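Long-range contacts in extracellular solute-binding protein, family 5 (PDB 6WM6), which binds EDTA in the periplasm and probably hands it to an ABC transporter for uptake: residues P82-V87 with D98-A103; Y115-D120 with K170-T175; D133-W138 with L163-T168. All coordinates share one frame; numbering follows the deposited sequence. Where two conformers were deposited one is given.

The three contacts gather round one four-stranded antiparallel sheet, on the same side of the chain's centre. Contact 1 is buried and rests on van der Waals packing alone between its segments: it sets the approach to strand 85-87 against the start of edge strand 100-108. Contact 2 joins the two inner strands, 111-117 and 171-176, by main-chain hydrogen bonds, and a lysine grips the turn after strand 111-117; the sheet face with Y115 and V172 is buried, while R116 on the other is exposed. Contact 3, again mostly buried, lays helix 131-141 over the other edge strand, 160-165, through leucine, isoleucine and tryptophan. Probable hydrogen bonds tie contact 2 to both others, E101 N with R116 O and T173 N with E164 O.

Contact 1. Residues P82-V87 with D98-A103; sequences PSAFMV and DLLESA
The aromatic ring of F85 meets the methyl group of A103 obliquely, F85 CZ lying 3.9 Å from A103 CB, while M95 and Q184 also touch the phenylalanine side chain. This joins two elements of the fold: the short strand 85-87, which pairs with 93-95, and the edge strand 100-108 of a four-stranded antiparallel sheet. That edge strand carries a classic beta bulge, E101 and S102 both facing R116, where the chain turns a corner. Before the corner, L99 and L100 aim at the loop 82-84; beyond it A103 aims at F85. Alanine suits both sides of this buried seam because a lone methyl lets backbones and larger groups come close: the CB of A84 packs 4.1 Å from L100 CD1, and that same leucine methyl sits 3.6 Å from A84 O. L99 holds its CG anti to the backbone N (chi1 176°), which carries CD2 to the main chain of S83. The side chain of S83 leaves the backbone away from the seam, and its hydroxyl bonds to M188 O; S83 O is held by N96 ND2. Against that occupied carbonyl oxygen the branch of L99 still packs, L99 CD2 to S83 O measuring 3.6 Å, with the ring of P82 beside it.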
ATOM      1  N   PRO A  82      15.691  -7.422  -7.584  1.00 16.95           N
ATOM      2  CA  PRO A  82      15.317  -8.766  -7.125  1.00 18.31           C
ATOM      3  C   PRO A  82      14.776  -8.725  -5.705  1.00 20.14           C
ATOM      4  O   PRO A  82      15.152  -7.869  -4.899  1.00 20.07           O
ATOM      5  CB  PRO A  82      16.636  -9.551  -7.200  1.00 23.43           C
ATOM      6  CG  PRO A  82      17.711  -8.540  -7.200  1.00 21.65           C
ATOM      7  CD  PRO A  82      17.151  -7.206  -7.571  1.00 17.82           C
ATOM      8  N   SER A  83      13.868  -9.662  -5.414  1.00 18.27           N
ATOM      9  CA  SER A  83      13.138  -9.718  -4.153  1.00 17.29           C
ATOM     10  C   SER A  83      13.262 -11.118  -3.567  1.00 17.13           C
ATOM     11  O   SER A  83      13.135 -12.108  -4.287  1.00 17.79           O
ATOM     12  CB  SER A  83      11.630  -9.425  -4.352  1.00 18.18           C
ATOM     13  OG  SER A  83      11.424  -8.172  -5.002  1.00 20.85           O
ATOM     14  N   ALA A  84      13.434 -11.226  -2.236  1.00 16.49           N
ATOM     15  CA  ALA A  84      13.450 -12.546  -1.614  1.00 16.20           C
ATOM     16  C   ALA A  84      12.084 -13.219  -1.706  1.00 16.65           C
ATOM     17  O   ALA A  84      11.997 -14.404  -2.068  1.00 16.69           O
ATOM     18  CB  ALA A  84      13.926 -12.449  -0.158  1.00 16.89           C
ATOM     19  N   PHE A  85      11.011 -12.491  -1.352  1.00 14.65           N
ATOM     20  CA  PHE A  85       9.642 -12.940  -1.476  1.00 15.19           C
ATOM     21  C   PHE A  85       8.855 -11.864  -2.192  1.00 14.90           C
ATOM     22  O   PHE A  85       9.237 -10.694  -2.200  1.00 16.85           O
ATOM     23  CB  PHE A  85       8.973 -13.170  -0.098  1.00 15.25           C
ATOM     24  CG  PHE A  85       9.554 -14.309   0.699  1.00 14.99           C
ATOM     25  CD1 PHE A  85      10.765 -14.185   1.355  1.00 15.99           C
ATOM     26  CD2 PHE A  85       8.868 -15.508   0.796  1.00 16.11           C
ATOM     27  CE1 PHE A  85      11.304 -15.248   2.091  1.00 16.05           C
ATOM     28  CE2 PHE A  85       9.403 -16.570   1.530  1.00 17.41           C
ATOM     29  CZ  PHE A  85      10.625 -16.440   2.161  1.00 17.49           C
ATOM     30  N   MET A  86       7.734 -12.260  -2.804  1.00 15.72           N
ATOM     31  CA  MET A  86       6.873 -11.338  -3.536  1.00 15.06           C
ATOM     32  C   MET A  86       5.422 -11.576  -3.178  1.00 15.55           C
ATOM     33  O   MET A  86       4.965 -12.723  -3.071  1.00 16.27           O
ATOM     34  CB  MET A  86       7.080 -11.515  -5.028  1.00 16.74           C
ATOM     35  CG  MET A  86       6.261 -10.574  -5.905  1.00 17.24           C
ATOM     36  SD  MET A  86       6.413  -8.830  -5.469  1.00 16.85           S
ATOM     37  CE  MET A  86       8.201  -8.659  -5.344  1.00 18.26           C
ATOM     38  N   VAL A  87       4.699 -10.479  -2.980  1.00 14.28           N
ATOM     39  CA  VAL A  87       3.272 -10.552  -2.676  1.00 15.75           C
ATOM     40  C   VAL A  87       2.489 -10.908  -3.926  1.00 14.29           C
ATOM     41  O   VAL A  87       2.688 -10.293  -4.988  1.00 16.08           O
ATOM     42  CB  VAL A  87       2.776  -9.224  -2.090  1.00 16.00           C
ATOM     43  CG1 VAL A  87       1.335  -9.391  -1.603  1.00 18.25           C
ATOM     44  CG2 VAL A  87       3.674  -8.745  -0.940  1.00 18.97           C
ATOM     45  N   ASP A  98      13.591 -17.864  -8.569  1.00 16.45           N
ATOM     46  CA  ASP A  98      14.638 -17.442  -9.504  1.00 16.77           C
ATOM     47  C   ASP A  98      15.880 -16.988  -8.751  1.00 17.33           C
ATOM     48  O   ASP A  98      17.009 -17.279  -9.164  1.00 18.55           O
ATOM     49  CB  ASP A  98      14.117 -16.329 -10.411  1.00 17.67           C
ATOM     50  CG  ASP A  98      13.029 -16.815 -11.382  1.00 19.41           C
ATOM     51  OD1 ASP A  98      13.075 -17.996 -11.768  1.00 21.07           O
ATOM     52  OD2 ASP A  98      12.192 -15.969 -11.765  1.00 21.25           O
ATOM     53  N   LEU A  99      15.690 -16.303  -7.629  1.00 16.58           N
ATOM     54  CA  LEU A  99      16.775 -15.812  -6.801  1.00 16.65           C
ATOM     55  C   LEU A  99      17.258 -16.838  -5.790  1.00 17.42           C
ATOM     56  O   LEU A  99      18.474 -16.975  -5.576  1.00 17.82           O
ATOM     57  CB  LEU A  99      16.349 -14.552  -6.058  1.00 16.11           C
ATOM     58  CG  LEU A  99      17.341 -13.984  -5.075  1.00 16.58           C
ATOM     59  CD1 LEU A  99      18.588 -13.458  -5.788  1.00 19.87           C
ATOM     60  CD2 LEU A  99      16.677 -12.852  -4.297  1.00 20.33           C
ATOM     61  N   LEU A 100      16.343 -17.560  -5.162  1.00 16.67           N
ATOM     62  CA  LEU A 100      16.649 -18.378  -4.004  1.00 17.18           C
ATOM     63  C   LEU A 100      16.395 -19.852  -4.252  1.00 17.18           C
ATOM     64  O   LEU A 100      15.357 -20.244  -4.815  1.00 18.25           O
ATOM     65  CB  LEU A 100      15.793 -17.961  -2.791  1.00 16.56           C
ATOM     66  CG  LEU A 100      15.991 -16.543  -2.285  1.00 17.42           C
ATOM     67  CD1 LEU A 100      14.992 -16.242  -1.181  1.00 19.21           C
ATOM     68  CD2 LEU A 100      17.419 -16.381  -1.770  1.00 20.04           C
ATOM     69  N   GLU A 101      17.329 -20.686  -3.795  1.00 16.65           N
ATOM     70  CA  GLU A 101      17.041 -22.109  -3.645  0.55 16.63           C
ATOM     71  C   GLU A 101      16.111 -22.348  -2.462  1.00 17.11           C
ATOM     72  O   GLU A 101      15.174 -23.157  -2.547  1.00 19.04           O
ATOM     73  CB  GLU A 101      18.346 -22.885  -3.449  0.55 20.08           C
ATOM     74  CG  GLU A 101      18.156 -24.379  -3.264  0.55 20.37           C
ATOM     75  CD  GLU A 101      19.421 -25.075  -2.792  0.55 35.29           C
ATOM     76  OE1 GLU A 101      20.512 -24.477  -2.912  0.55 31.00           O
ATOM     77  OE2 GLU A 101      19.318 -26.209  -2.276  0.55 36.05           O
ATOM     78  N   SER A 102      16.340 -21.648  -1.352  1.00 16.93           N
ATOM     79  CA  SER A 102      15.561 -21.848  -0.146  1.00 16.86           C
ATOM     80  C   SER A 102      15.707 -20.659   0.786  1.00 17.83           C
ATOM     81  O   SER A 102      16.664 -19.878   0.713  1.00 17.48           O
ATOM     82  CB  SER A 102      15.995 -23.128   0.567  1.00 20.32           C
ATOM     83  OG  SER A 102      17.374 -23.094   0.908  1.00 21.49           O
ATOM     84  N   ALA A 103      14.731 -20.542   1.677  1.00 16.73           N
ATOM     85  CA  ALA A 103      14.744 -19.594   2.782  1.00 18.59           C
ATOM     86  C   ALA A 103      14.036 -20.320   3.913  1.00 20.12           C
ATOM     87  O   ALA A 103      12.906 -20.803   3.726  1.00 22.16           O
ATOM     88  CB  ALA A 103      14.018 -18.316   2.420  1.00 18.95           C
TER

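Contact 2. Residues Y115-D120 with K170-T175; sequences YRIRED and KVVTAT
K170 sets out with CG anti to its carbonyl carbon (chi1 -64°), bends at chi2 (-72°) and then runs extended, a course that takes it across I117 at about a right angle and on to the main chain beyond the strand. There NZ bonds to R118 O at 2.9 Å and weakly to E119 O at 3.3 Å; its strongest partner is I129 O, outside both segments. Lysine suits this place because its methylenes pack on isoleucine, I117 CG2 lying 3.8 Å from K170 CD, while its ammonium gathers carbonyl oxygens. Replacing it with a methionine would probably leave the carbonyls of R118 and I129 without their donor and the turn after the strand less firmly held. I117 N in return gives K170 O a nearly straight bond of 2.8 Å. Y115 and V172 form the hydrogen-bonded pair, Y115 N to V172 O at 2.8 Å and V172 N to Y115 O at 2.9 Å; their side chains share the buried face, where F134 and F187 meet the tyrosine ring. On the other face R116 and V171 are the non-hydrogen-bonded pair, running side by side, with V171 CG1 3.8 Å above the plane of the R116 guanidinium, toward its rim. Such a ladder is that of an antiparallel sheet, here between the two inner strands of four, brought together from distant parts of the chain.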
ATOM      1  N   TYR A 115      19.175 -18.132   4.137  1.00 18.53           N
ATOM      2  CA  TYR A 115      18.854 -17.972   2.726  1.00 18.12           C
ATOM      3  C   TYR A 115      19.934 -18.682   1.921  1.00 19.12           C
ATOM      4  O   TYR A 115      21.130 -18.469   2.154  1.00 18.26           O
ATOM      5  CB  TYR A 115      18.821 -16.499   2.307  1.00 18.93           C
ATOM      6  CG  TYR A 115      17.851 -15.615   3.059  1.00 17.52           C
ATOM      7  CD1 TYR A 115      18.233 -14.987   4.231  1.00 18.96           C
ATOM      8  CD2 TYR A 115      16.549 -15.400   2.600  1.00 17.65           C
ATOM      9  CE1 TYR A 115      17.360 -14.168   4.925  1.00 18.61           C
ATOM     10  CE2 TYR A 115      15.666 -14.600   3.293  1.00 17.33           C
ATOM     11  CZ  TYR A 115      16.070 -13.986   4.454  1.00 17.96           C
ATOM     12  OH  TYR A 115      15.204 -13.186   5.178  1.00 19.10           O
ATOM     13  N   ARG A 116      19.540 -19.509   0.971  1.00 17.27           N
ATOM     14  CA  ARG A 116      20.465 -20.115   0.017  0.53 18.15           C
ATOM     15  C   ARG A 116      20.133 -19.523  -1.346  1.00 17.57           C
ATOM     16  O   ARG A 116      19.046 -19.771  -1.892  1.00 18.53           O
ATOM     17  CB  ARG A 116      20.378 -21.637   0.049  0.53 21.00           C
ATOM     18  CG  ARG A 116      20.907 -22.186   1.380  0.53 25.39           C
ATOM     19  CD  ARG A 116      20.811 -23.703   1.536  0.53 32.07           C
ATOM     20  NE  ARG A 116      21.151 -24.094   2.908  0.53 32.91           N
ATOM     21  CZ  ARG A 116      22.388 -24.312   3.351  0.53 38.55           C
ATOM     22  NH1 ARG A 116      23.426 -24.201   2.533  0.53 45.74           N
ATOM     23  NH2 ARG A 116      22.587 -24.651   4.616  0.53 36.07           N
ATOM     24  N   ILE A 117      21.039 -18.684  -1.854  1.00 17.68           N
ATOM     25  CA  ILE A 117      20.878 -17.994  -3.124  1.00 17.61           C
ATOM     26  C   ILE A 117      21.267 -18.940  -4.243  1.00 18.27           C
ATOM     27  O   ILE A 117      22.278 -19.656  -4.151  1.00 18.86           O
ATOM     28  CB  ILE A 117      21.773 -16.743  -3.130  1.00 17.78           C
ATOM     29  CG1 ILE A 117      21.430 -15.828  -1.958  1.00 18.18           C
ATOM     30  CG2 ILE A 117      21.655 -16.014  -4.471  1.00 17.76           C
ATOM     31  CD1 ILE A 117      22.479 -14.727  -1.767  1.00 19.65           C
ATOM     32  N   ARG A 118      20.488 -18.941  -5.338  1.00 17.98           N
ATOM     33  CA  ARG A 118      20.863 -19.769  -6.483  1.00 17.95           C
ATOM     34  C   ARG A 118      22.232 -19.376  -7.014  1.00 18.96           C
ATOM     35  O   ARG A 118      22.557 -18.193  -7.131  1.00 19.07           O
ATOM     36  CB  ARG A 118      19.834 -19.637  -7.606  1.00 19.73           C
ATOM     37  CG  ARG A 118      18.539 -20.375  -7.311  1.00 20.78           C
ATOM     38  CD  ARG A 118      17.617 -20.398  -8.520  1.00 26.60           C
ATOM     39  NE  ARG A 118      18.220 -21.032  -9.691  1.00 27.56           N
ATOM     40  CZ  ARG A 118      18.385 -20.439 -10.879  1.00 34.84           C
ATOM     41  NH1 ARG A 118      17.987 -19.183 -11.093  1.00 25.21           N
ATOM     42  NH2 ARG A 118      18.945 -21.118 -11.874  1.00 37.67           N
ATOM     43  N   GLU A 119      23.017 -20.384  -7.390  1.00 20.21           N
ATOM     44  CA  GLU A 119      24.340 -20.117  -7.939  0.56 21.00           C
ATOM     45  C   GLU A 119      24.256 -19.213  -9.160  1.00 23.68           C
ATOM     46  O   GLU A 119      25.077 -18.301  -9.314  1.00 26.51           O
ATOM     47  CB  GLU A 119      25.043 -21.440  -8.253  0.56 25.27           C
ATOM     48  CG  GLU A 119      25.483 -22.175  -6.992  0.56 29.63           C
ATOM     49  CD  GLU A 119      26.247 -23.449  -7.280  0.56 44.12           C
ATOM     50  OE1 GLU A 119      26.442 -24.248  -6.338  0.56 45.58           O
ATOM     51  OE2 GLU A 119      26.654 -23.650  -8.443  0.56 45.69           O
ATOM     52  N   ASP A 120      23.247 -19.414 -10.010  1.00 20.99           N
ATOM     53  CA  ASP A 120      23.127 -18.662 -11.257  1.00 22.35           C
ATOM     54  C   ASP A 120      22.517 -17.275 -11.098  1.00 19.24           C
ATOM     55  O   ASP A 120      22.449 -16.533 -12.086  1.00 21.36           O
ATOM     56  CB  ASP A 120      22.322 -19.454 -12.274  1.00 25.60           C
ATOM     57  CG  ASP A 120      23.025 -20.708 -12.746  1.00 54.07           C
ATOM     58  OD1 ASP A 120      24.258 -20.804 -12.562  1.00 58.82           O
ATOM     59  OD2 ASP A 120      22.346 -21.595 -13.308  1.00 66.46           O
ATOM     60  N   LYS A 170      26.862 -17.521  -1.140  1.00 18.42           N
ATOM     61  CA  LYS A 170      25.503 -17.924  -1.499  1.00 20.20           C
ATOM     62  C   LYS A 170      24.669 -18.418  -0.331  1.00 18.43           C
ATOM     63  O   LYS A 170      23.476 -18.664  -0.525  1.00 21.66           O
ATOM     64  CB  LYS A 170      25.528 -18.966  -2.616  1.00 19.62           C
ATOM     65  CG  LYS A 170      26.115 -18.436  -3.944  1.00 19.68           C
ATOM     66  CD  LYS A 170      25.154 -17.466  -4.641  1.00 20.16           C
ATOM     67  CE  LYS A 170      25.687 -16.969  -5.995  1.00 19.24           C
ATOM     68  NZ  LYS A 170      24.635 -16.238  -6.758  1.00 20.31           N
ATOM     69  N   VAL A 171      25.224 -18.524   0.873  1.00 18.62           N
ATOM     70  CA  VAL A 171      24.478 -18.924   2.059  1.00 20.18           C
ATOM     71  C   VAL A 171      24.542 -17.780   3.062  1.00 20.06           C
ATOM     72  O   VAL A 171      25.630 -17.421   3.538  1.00 21.36           O
ATOM     73  CB  VAL A 171      25.010 -20.223   2.673  1.00 21.07           C
ATOM     74  CG1 VAL A 171      24.124 -20.655   3.839  1.00 24.94           C
ATOM     75  CG2 VAL A 171      25.075 -21.328   1.638  1.00 22.76           C
ATOM     76  N   VAL A 172      23.388 -17.206   3.385  1.00 18.81           N
ATOM     77  CA  VAL A 172      23.271 -16.014   4.221  1.00 19.67           C
ATOM     78  C   VAL A 172      22.494 -16.394   5.469  1.00 19.10           C
ATOM     79  O   VAL A 172      21.386 -16.929   5.372  1.00 19.48           O
ATOM     80  CB  VAL A 172      22.550 -14.880   3.465  1.00 21.56           C
ATOM     81  CG1 VAL A 172      22.432 -13.644   4.342  1.00 24.02           C
ATOM     82  CG2 VAL A 172      23.265 -14.570   2.176  1.00 23.34           C
ATOM     83  N   THR A 173      23.059 -16.109   6.638  1.00 19.46           N
ATOM     84  CA  THR A 173      22.447 -16.448   7.920  1.00 19.20           C
ATOM     85  C   THR A 173      22.130 -15.177   8.696  1.00 19.44           C
ATOM     86  O   THR A 173      23.039 -14.402   9.027  1.00 19.71           O
ATOM     87  CB  THR A 173      23.373 -17.358   8.730  1.00 22.02           C
ATOM     88  OG1 THR A 173      23.647 -18.559   7.990  1.00 24.52           O
ATOM     89  CG2 THR A 173      22.747 -17.748  10.065  1.00 22.11           C
ATOM     90  N   ALA A 174      20.839 -14.970   8.973  1.00 19.19           N
ATOM     91  CA  ALA A 174      20.347 -13.841   9.756  1.00 19.29           C
ATOM     92  C   ALA A 174      19.996 -14.319  11.158  1.00 20.09           C
ATOM     93  O   ALA A 174      19.173 -15.229  11.314  1.00 20.47           O
ATOM     94  CB  ALA A 174      19.099 -13.244   9.110  1.00 18.78           C
ATOM     95  N   THR A 175      20.606 -13.710  12.162  1.00 19.55           N
ATOM     96  CA  THR A 175      20.300 -14.008  13.558  1.00 20.94           C
ATOM     97  C   THR A 175      19.594 -12.803  14.180  1.00 19.92           C
ATOM     98  O   THR A 175      20.102 -11.680  14.092  1.00 21.62           O
ATOM     99  CB  THR A 175      21.569 -14.345  14.342  1.00 22.71           C
ATOM    100  OG1 THR A 175      22.254 -15.436  13.712  1.00 24.98           O
ATOM    101  CG2 THR A 175      21.211 -14.753  15.778  1.00 26.01           C
TER

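Contact 3. Residues D133-W138 with L163-T168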
ATOM      1  N   ASP A 133      24.993  -8.334  -0.979  1.00 19.10           N
ATOM      2  CA  ASP A 133      23.804  -7.558  -1.277  1.00 18.48           C
ATOM      3  C   ASP A 133      22.806  -7.592  -0.121  1.00 19.63           C
ATOM      4  O   ASP A 133      22.181  -6.569   0.189  1.00 19.17           O
ATOM      5  CB  ASP A 133      23.189  -8.072  -2.582  1.00 18.88           C
ATOM      6  CG  ASP A 133      24.185  -8.015  -3.734  1.00 19.73           C
ATOM      7  OD1 ASP A 133      24.786  -6.933  -3.926  1.00 19.63           O
ATOM      8  OD2 ASP A 133      24.401  -9.047  -4.406  1.00 19.48           O
ATOM      9  N   PHE A 134      22.645  -8.748   0.534  1.00 18.05           N
ATOM     10  CA  PHE A 134      21.810  -8.802   1.730  1.00 20.12           C
ATOM     11  C   PHE A 134      22.387  -7.896   2.815  1.00 18.69           C
ATOM     12  O   PHE A 134      21.649  -7.148   3.457  1.00 18.08           O
ATOM     13  CB  PHE A 134      21.698 -10.248   2.251  1.00 19.17           C
ATOM     14  CG  PHE A 134      20.704 -11.106   1.503  1.00 18.07           C
ATOM     15  CD1 PHE A 134      20.950 -11.515   0.204  1.00 18.73           C
ATOM     16  CD2 PHE A 134      19.538 -11.522   2.122  1.00 17.93           C
ATOM     17  CE1 PHE A 134      20.028 -12.312  -0.474  1.00 19.89           C
ATOM     18  CE2 PHE A 134      18.611 -12.319   1.455  1.00 18.98           C
ATOM     19  CZ  PHE A 134      18.869 -12.709   0.157  1.00 19.03           C
ATOM     20  N   ILE A 135      23.703  -7.953   3.034  1.00 18.02           N
ATOM     21  CA  ILE A 135      24.329  -7.182   4.103  1.00 18.67           C
ATOM     22  C   ILE A 135      24.209  -5.689   3.840  1.00 17.85           C
ATOM     23  O   ILE A 135      23.884  -4.915   4.756  1.00 20.33           O
ATOM     24  CB  ILE A 135      25.790  -7.645   4.292  1.00 19.75           C
ATOM     25  CG1 ILE A 135      25.781  -9.036   4.923  1.00 21.92           C
ATOM     26  CG2 ILE A 135      26.556  -6.674   5.166  1.00 21.97           C
ATOM     27  CD1 ILE A 135      27.111  -9.756   4.861  1.00 22.65           C
ATOM     28  N   TYR A 136      24.450  -5.252   2.598  1.00 19.05           N
ATOM     29  CA  TYR A 136      24.292  -3.834   2.286  1.00 19.37           C
ATOM     30  C   TYR A 136      22.874  -3.370   2.596  1.00 19.86           C
ATOM     31  O   TYR A 136      22.669  -2.356   3.277  1.00 19.94           O
ATOM     32  CB  TYR A 136      24.649  -3.550   0.824  1.00 21.37           C
ATOM     33  CG  TYR A 136      24.395  -2.123   0.405  1.00 21.41           C
ATOM     34  CD1 TYR A 136      25.362  -1.148   0.601  1.00 22.20           C
ATOM     35  CD2 TYR A 136      23.197  -1.740  -0.168  1.00 20.65           C
ATOM     36  CE1 TYR A 136      25.136   0.179   0.216  1.00 22.09           C
ATOM     37  CE2 TYR A 136      22.954  -0.430  -0.541  1.00 20.72           C
ATOM     38  CZ  TYR A 136      23.926   0.523  -0.347  1.00 22.19           C
ATOM     39  OH  TYR A 136      23.659   1.820  -0.721  1.00 22.50           O
ATOM     40  N   PHE A 137      21.872  -4.100   2.115  1.00 19.25           N
ATOM     41  CA  PHE A 137      20.509  -3.637   2.334  1.00 17.30           C
ATOM     42  C   PHE A 137      20.166  -3.587   3.814  1.00 17.86           C
ATOM     43  O   PHE A 137      19.585  -2.604   4.299  1.00 18.87           O
ATOM     44  CB  PHE A 137      19.514  -4.516   1.588  1.00 17.72           C
ATOM     45  CG  PHE A 137      18.112  -3.976   1.613  1.00 17.35           C
ATOM     46  CD1 PHE A 137      17.843  -2.716   1.107  1.00 18.32           C
ATOM     47  CD2 PHE A 137      17.077  -4.695   2.174  1.00 17.79           C
ATOM     48  CE1 PHE A 137      16.574  -2.192   1.121  1.00 19.80           C
ATOM     49  CE2 PHE A 137      15.781  -4.182   2.191  1.00 18.36           C
ATOM     50  CZ  PHE A 137      15.530  -2.929   1.663  1.00 20.40           C
ATOM     51  N   TRP A 138      20.498  -4.655   4.548  1.00 18.03           N
ATOM     52  CA  TRP A 138      20.276  -4.665   5.994  1.00 17.93           C
ATOM     53  C   TRP A 138      20.925  -3.472   6.684  1.00 19.74           C
ATOM     54  O   TRP A 138      20.293  -2.815   7.524  1.00 20.22           O
ATOM     55  CB  TRP A 138      20.823  -5.977   6.560  1.00 19.66           C
ATOM     56  CG  TRP A 138      20.940  -6.068   8.067  1.00 19.40           C
ATOM     57  CD1 TRP A 138      19.931  -6.071   8.971  1.00 20.73           C
ATOM     58  CD2 TRP A 138      22.152  -6.217   8.805  1.00 20.48           C
ATOM     59  NE1 TRP A 138      20.447  -6.191  10.252  1.00 21.28           N
ATOM     60  CE2 TRP A 138      21.804  -6.300  10.165  1.00 20.68           C
ATOM     61  CE3 TRP A 138      23.505  -6.309   8.443  1.00 21.81           C
ATOM     62  CZ2 TRP A 138      22.750  -6.445  11.173  1.00 22.15           C
ATOM     63  CZ3 TRP A 138      24.444  -6.450   9.438  1.00 23.93           C
ATOM     64  CH2 TRP A 138      24.063  -6.523  10.796  1.00 23.48           C
ATOM     65  N   LEU A 163      24.278 -10.680  10.533  1.00 21.26           N
ATOM     66  CA  LEU A 163      23.961 -11.137   9.189  1.00 19.55           C
ATOM     67  C   LEU A 163      25.276 -11.536   8.548  1.00 20.84           C
ATOM     68  O   LEU A 163      26.121 -10.671   8.276  1.00 23.66           O
ATOM     69  CB  LEU A 163      23.254 -10.040   8.398  1.00 22.25           C
ATOM     70  CG  LEU A 163      22.655 -10.450   7.051  1.00 19.70           C
ATOM     71  CD1 LEU A 163      21.647 -11.546   7.208  1.00 21.11           C
ATOM     72  CD2 LEU A 163      22.008  -9.224   6.420  1.00 20.86           C
ATOM     73  N   GLU A 164      25.464 -12.826   8.317  1.00 21.43           N
ATOM     74  CA  GLU A 164      26.751 -13.362   7.887  1.00 21.17           C
ATOM     75  C   GLU A 164      26.558 -14.219   6.649  1.00 22.84           C
ATOM     76  O   GLU A 164      25.451 -14.679   6.355  1.00 23.13           O
ATOM     77  CB  GLU A 164      27.405 -14.185   9.006  1.00 26.41           C
ATOM     78  CG  GLU A 164      27.621 -13.368  10.290  1.00 32.88           C
ATOM     79  CD  GLU A 164      28.323 -14.135  11.399  1.00 46.97           C
ATOM     80  OE1 GLU A 164      28.292 -15.384  11.403  1.00 39.76           O
ATOM     81  OE2 GLU A 164      28.915 -13.474  12.283  1.00 55.00           O
ATOM     82  N   GLN A 165      27.630 -14.406   5.895  1.00 22.06           N
ATOM     83  CA  GLN A 165      27.614 -15.232   4.699  1.00 21.09           C
ATOM     84  C   GLN A 165      28.782 -16.197   4.718  1.00 22.67           C
ATOM     85  O   GLN A 165      29.807 -15.964   5.374  1.00 25.03           O
ATOM     86  CB  GLN A 165      27.652 -14.402   3.415  1.00 22.45           C
ATOM     87  CG  GLN A 165      28.938 -13.619   3.217  1.00 23.10           C
ATOM     88  CD  GLN A 165      28.876 -12.693   2.021  1.00 25.83           C
ATOM     89  OE1 GLN A 165      28.394 -13.065   0.944  1.00 24.40           O
ATOM     90  NE2 GLN A 165      29.376 -11.476   2.192  1.00 26.64           N
ATOM     91  N   ASP A 166      28.613 -17.305   4.005  1.00 22.81           N
ATOM     92  CA  ASP A 166      29.654 -18.314   3.883  1.00 24.67           C
ATOM     93  C   ASP A 166      30.694 -17.872   2.854  1.00 23.94           C
ATOM     94  O   ASP A 166      30.585 -16.812   2.239  1.00 23.73           O
ATOM     95  CB  ASP A 166      29.047 -19.655   3.465  1.00 24.39           C
ATOM     96  CG  ASP A 166      28.640 -19.653   2.011  1.00 25.03           C
ATOM     97  OD1 ASP A 166      28.047 -18.643   1.555  1.00 24.89           O
ATOM     98  OD2 ASP A 166      28.938 -20.641   1.300  1.00 28.13           O
ATOM     99  N   GLU A 167      31.701 -18.726   2.626  1.00 25.89           N
ATOM    100  CA  GLU A 167      32.781 -18.355   1.726  1.00 28.10           C
ATOM    101  C   GLU A 167      32.329 -18.251   0.277  1.00 26.02           C
ATOM    102  O   GLU A 167      32.923 -17.494  -0.502  1.00 31.10           O
ATOM    103  CB  GLU A 167      33.929 -19.369   1.836  1.00 48.68           C
ATOM    104  CG  GLU A 167      35.087 -19.097   0.880  1.00 80.00           C
ATOM    105  CD  GLU A 167      35.663 -17.698   1.030  1.00 95.40           C
ATOM    106  OE1 GLU A 167      35.959 -17.294   2.176  1.00 99.22           O
ATOM    107  OE2 GLU A 167      35.812 -17.002   0.003  1.00 97.77           O
ATOM    108  N   THR A 168      31.288 -18.990  -0.114  1.00 23.28           N
ATOM    109  CA  THR A 168      30.816 -18.898  -1.493  1.00 23.41           C
ATOM    110  C   THR A 168      30.004 -17.640  -1.740  1.00 24.54           C
ATOM    111  O   THR A 168      29.787 -17.280  -2.900  1.00 23.72           O
ATOM    112  CB  THR A 168      29.963 -20.112  -1.890  1.00 24.34           C
ATOM    113  OG1 THR A 168      28.675 -20.020  -1.263  1.00 25.27           O
ATOM    114  CG2 THR A 168      30.646 -21.416  -1.510  1.00 26.61           C
TER
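Just past Q165, which touches I135 across the contact, D166 OD2 is gripped twice by T168: its syn lone pair takes T168 OG1 at 2.7 Å, and T168 N adds a weak bond at 3.2 Å. The other carboxylate oxygen, D166 OD1, accepts V171 N, so a single aspartate braces the turn between strands 160-165 and 171-176. Upstream of this turn the strand runs beneath helix 131-141 in the opposite sense, the short axes 165° apart and 8.7 Å from each other. L163 does most of the joining. Its backbone sets CB over one face of the W138 indole, 3.9 Å from the six-membered-ring centroid and 18° off the normal, a CH-pi contact. CG, anti to the backbone N (chi1 -170°), carries CD2 on toward the helix, 3.5 Å from W138 CB and against F134 O, a carbonyl already bonded to W138 N within the helix. I135 also passes the leucine in the reverse direction, I135 CG1 lying 4.0 Å from L163 CG. A flat indole gives the leucine CB and CD2 a broad apolar surface to lie along, and the long CG1-CD1 arm of isoleucine reaches from the helix to L163 O and Q165. Buried W138 NE1 bonds to I160 O, and Q165 NE2, 3.9 Å from I135 CD1, bonds to D132 OD1, each linking this same helix and strand. Between the two segments, then, the contact is apolar, while these two hydrogen bonds pin helix and strand at their ends and probably limit sliding.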